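Local coordinates for uncharacterized protein (Staphylococcus aureus subsp. aureus, PDB 4H0A) that is of unknown function but belongs to the CAP family of cysteine-rich secretory proteins and pairs a CAP domain with a CAP-associated N-terminal region, at residues F279-V282 and P283-I286; I207-Y210 and E211-E215. One frame throughout, in Å; residues are numbered along the deposited sequence.

Interaction 1 (F279-V282 and P283-I286)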
# COMPACT_ATOMS: atom_id res chain seq x y z
N PHE A 279 5.79 8.27 3.76
CA PHE A 279 5.11 6.98 3.79
C PHE A 279 6.12 5.85 3.94
O PHE A 279 7.24 5.95 3.44
CB PHE A 279 4.24 6.77 2.54
CG PHE A 279 2.99 7.63 2.56
CD1 PHE A 279 1.83 7.17 3.16
CD2 PHE A 279 2.99 8.90 2.01
CE1 PHE A 279 0.68 7.97 3.20
CE2 PHE A 279 1.84 9.70 2.05
CZ PHE A 279 0.70 9.23 2.65
N ASN A 280 5.74 4.80 4.67
CA ASN A 280 6.59 3.63 4.95
C ASN A 280 6.30 2.45 4.04
O ASN A 280 7.13 1.54 3.95
CB ASN A 280 6.38 3.17 6.40
CG ASN A 280 6.85 4.18 7.42
OD1 ASN A 280 7.85 4.88 7.22
ND2 ASN A 280 6.14 4.27 8.54
N ASP A 281 5.11 2.39 3.43
CA ASP A 281 4.74 1.24 2.62
C ASP A 281 3.77 1.67 1.55
O ASP A 281 3.10 2.70 1.69
CB ASP A 281 4.13 0.14 3.50
CG ASP A 281 2.85 0.59 4.16
OD1 ASP A 281 2.90 1.58 4.91
OD2 ASP A 281 1.80 0.01 3.86
N VAL A 282 3.71 0.89 0.50
CA VAL A 282 2.87 1.19 -0.65
C VAL A 282 1.36 1.09 -0.30
O VAL A 282 0.63 2.01 -0.65
CB VAL A 282 3.28 0.33 -1.86
CG1 VAL A 282 2.26 0.43 -3.00
CG2 VAL A 282 4.67 0.75 -2.34
N PRO A 283 0.84 0.05 0.40
CA PRO A 283 -0.60 0.03 0.72
C PRO A 283 -1.07 1.30 1.45
O PRO A 283 -2.15 1.80 1.12
CB PRO A 283 -0.74 -1.20 1.61
CG PRO A 283 0.32 -2.14 1.06
CD PRO A 283 1.49 -1.21 0.84
N THR A 284 -0.27 1.86 2.38
CA THR A 284 -0.67 3.09 3.08
C THR A 284 -0.68 4.27 2.13
O THR A 284 -1.61 5.07 2.15
CB THR A 284 0.24 3.38 4.29
OG1 THR A 284 0.29 2.21 5.10
CG2 THR A 284 -0.26 4.55 5.12
N LEU A 285 0.36 4.41 1.31
CA LEU A 285 0.43 5.48 0.31
C LEU A 285 -0.76 5.44 -0.65
O LEU A 285 -1.35 6.48 -0.93
CB LEU A 285 1.74 5.34 -0.50
CG LEU A 285 1.86 6.31 -1.67
CD1 LEU A 285 2.15 7.72 -1.19
CD2 LEU A 285 2.83 5.83 -2.62
N ILE A 286 -1.07 4.26 -1.22
CA ILE A 286 -2.17 4.10 -2.17
C ILE A 286 -3.50 4.44 -1.50
O ILE A 286 -4.33 5.11 -2.11
CB ILE A 286 -2.18 2.67 -2.78
CG1 ILE A 286 -0.97 2.53 -3.75
CG2 ILE A 286 -3.53 2.35 -3.49
CD1 ILE A 286 -1.17 3.14 -5.16
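Asp281 takes hold of Thr284 with both carboxylate oxygens, and this N-cap opens helix 282-290. The hydroxyl OG1 of Thr284 donates to the syn lone pair of Asp281 OD1, at 2.7 Å, on the side of the other oxygen. The backbone N of Thr284 gives its hydrogen to Asp281 OD2 at 3.1 Å, arriving from above the carboxylate plane, 53° out of it. CG of Asp281 stands between its own backbone N and carbonyl carbon (chi1 63°), which turns the carboxylate back over the first turn. OD2 has a second partner in Arg170, a salt bridge.

The helical backbone bonds start at once. Leu285 N reaches Asp281 O at 3.3 Å, a long bond but a straight one, and Ile286 N reaches Val282 O at 2.9 Å.

Apolar contacts fill the flanks. Leu285 lays CD1 over one face of the Phe279 ring, 3.9 Å from the centroid and offset toward the rim, a CH-pi contact between side chains that cross at about a right angle. Thr284 CG2 meets the same ring at its edge, 3.9 Å from Phe279 CD1. Val282 and Ile286 run side by side, pointing the same way, with their CG1 atoms 3.9 Å apart. Within the CAP region, Phe279, Val282 and Leu285 also pack on Tyr316 of strand 315-322.

Thr284 thus divides its branches, hydroxyl to the cap and methyl to the ring. The negative charge of Asp281 lies at the helix N terminus, where the helix dipole and Arg170 would both be expected to stabilise it and keep its carboxylate ionised in this buried setting.

Interaction 2 (I207-Y210 and E211-E215); sequences ISLY and EVTNE
Two successive turns in the middle of helix 201-219 make this contact, in a helix that packs between helix 282-290 of the CAP region and the seven-stranded sheet. Their frame is the i to i+4 backbone series: Glu211 N to Ile207 O at 3.0 Å, Val212 N to Ser208 O at 2.8 Å, and Asn214 N to Tyr210 O at 3.1 Å. Leu209 O is gripped twice by one residue, by Thr213 N at 3.0 Å and by Thr213 OG1 at 2.8 Å, the two donors coming from opposite faces of the carbonyl plane. The hydroxyl gets there because OG1 lies anti to the carbonyl carbon of Thr213 (chi1 -69°), turned back toward the preceding turn; its proton is spent inside the helix.

Glu211 lies side by side with Ile207, pointing the same way, and is extended beyond CG. Its CG lies 3.4 Å from Ile207 O, and OE2 passes the methyl CG2 of Ile207 at 3.7 Å. The carboxylate is held from beyond the helix, OE1 by Arg61 and Tyr80 OH and OE2 by Lys75, so its negative charge is probably well balanced.

Leu209, Val212 and Thr213 pack on helix 282-290, Tyr210 sits against strands 306-312 and 315-322 with its OH bonded to Gly309 N, and Ser208 and Glu211 face the N-terminal seven-stranded sheet.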
# COMPACT_ATOMS: atom_id res chain seq x y z
N ILE A 207 8.56 -0.65 -7.84
CA ILE A 207 7.89 -1.73 -8.58
C ILE A 207 6.56 -2.06 -7.90
O ILE A 207 5.57 -2.26 -8.59
CB ILE A 207 8.80 -2.99 -8.72
CG1 ILE A 207 10.00 -2.68 -9.64
CG2 ILE A 207 7.99 -4.18 -9.30
CD1 ILE A 207 11.20 -3.55 -9.38
N SER A 208 6.52 -2.11 -6.56
CA SER A 208 5.25 -2.35 -5.84
C SER A 208 4.25 -1.22 -6.08
O SER A 208 3.06 -1.49 -6.21
CB SER A 208 5.51 -2.48 -4.35
OG SER A 208 6.25 -3.66 -4.09
N LEU A 209 4.74 0.05 -6.16
CA LEU A 209 3.89 1.20 -6.45
C LEU A 209 3.20 1.00 -7.81
O LEU A 209 2.00 1.19 -7.91
CB LEU A 209 4.71 2.51 -6.44
CG LEU A 209 3.95 3.80 -6.84
CD1 LEU A 209 2.91 4.16 -5.80
CD2 LEU A 209 4.92 4.95 -7.04
N TYR A 210 3.96 0.58 -8.83
CA TYR A 210 3.39 0.31 -10.16
C TYR A 210 2.37 -0.82 -10.11
O TYR A 210 1.28 -0.71 -10.68
CB TYR A 210 4.49 -0.10 -11.17
CG TYR A 210 5.53 0.94 -11.52
CD1 TYR A 210 5.18 2.27 -11.72
CD2 TYR A 210 6.85 0.56 -11.80
CE1 TYR A 210 6.13 3.22 -12.13
CE2 TYR A 210 7.79 1.49 -12.24
CZ TYR A 210 7.42 2.82 -12.41
OH TYR A 210 8.35 3.76 -12.78
N GLU A 211 2.74 -1.92 -9.45
CA GLU A 211 1.88 -3.11 -9.38
C GLU A 211 0.59 -2.84 -8.62
O GLU A 211 -0.46 -3.23 -9.10
CB GLU A 211 2.62 -4.27 -8.70
CG GLU A 211 3.70 -4.87 -9.58
CD GLU A 211 4.57 -5.91 -8.90
OE1 GLU A 211 4.52 -6.03 -7.65
OE2 GLU A 211 5.29 -6.63 -9.63
N VAL A 212 0.67 -2.19 -7.44
CA VAL A 212 -0.54 -1.92 -6.66
C VAL A 212 -1.43 -0.91 -7.40
O VAL A 212 -2.65 -1.04 -7.36
CB VAL A 212 -0.23 -1.48 -5.21
CG1 VAL A 212 -1.54 -1.09 -4.50
CG2 VAL A 212 0.47 -2.59 -4.45
N THR A 213 -0.83 0.07 -8.10
CA THR A 213 -1.61 1.02 -8.91
C THR A 213 -2.42 0.25 -9.95
O THR A 213 -3.60 0.53 -10.13
CB THR A 213 -0.69 2.05 -9.58
OG1 THR A 213 -0.16 2.90 -8.57
CG2 THR A 213 -1.42 2.88 -10.67
N ASN A 214 -1.79 -0.71 -10.64
CA ASN A 214 -2.46 -1.48 -11.67
C ASN A 214 -3.49 -2.46 -11.06
O ASN A 214 -4.51 -2.68 -11.69
CB ASN A 214 -1.46 -2.19 -12.60
CG ASN A 214 -0.88 -1.25 -13.65
OD1 ASN A 214 -1.49 -0.23 -13.99
ND2 ASN A 214 0.29 -1.57 -14.19
N GLU A 215 -3.27 -2.98 -9.85
CA GLU A 215 -4.29 -3.82 -9.19
C GLU A 215 -5.54 -3.01 -8.89
O GLU A 215 -6.65 -3.50 -9.11
CB GLU A 215 -3.76 -4.44 -7.88
CG GLU A 215 -2.71 -5.52 -8.08
CD GLU A 215 -3.15 -6.70 -8.93
OE1 GLU A 215 -4.30 -7.17 -8.76
OE2 GLU A 215 -2.35 -7.13 -9.79

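In the fold
After strand 9-11, which joins the edge of the five-stranded sheet, the chain builds the seven-stranded sheet, and later reaches helix 201-219 and interaction 2. Interaction 1 follows well after it, where strand 270-277 has ended and a short loop turns into helix 282-290. Both are local and strictly in series, so neither nests in nor crosses the other, and neither closes a long loop. They meet in space instead, with centres about 11 Å apart: Leu285 CD2 packs 3.6 Å from Leu209 CD1, and Val282 and Ile286 rest on Val212. Together they join two helices beside the CAP sheet; Arg170 ties interaction 1, and Arg61 interaction 2, to the seven-stranded sheet.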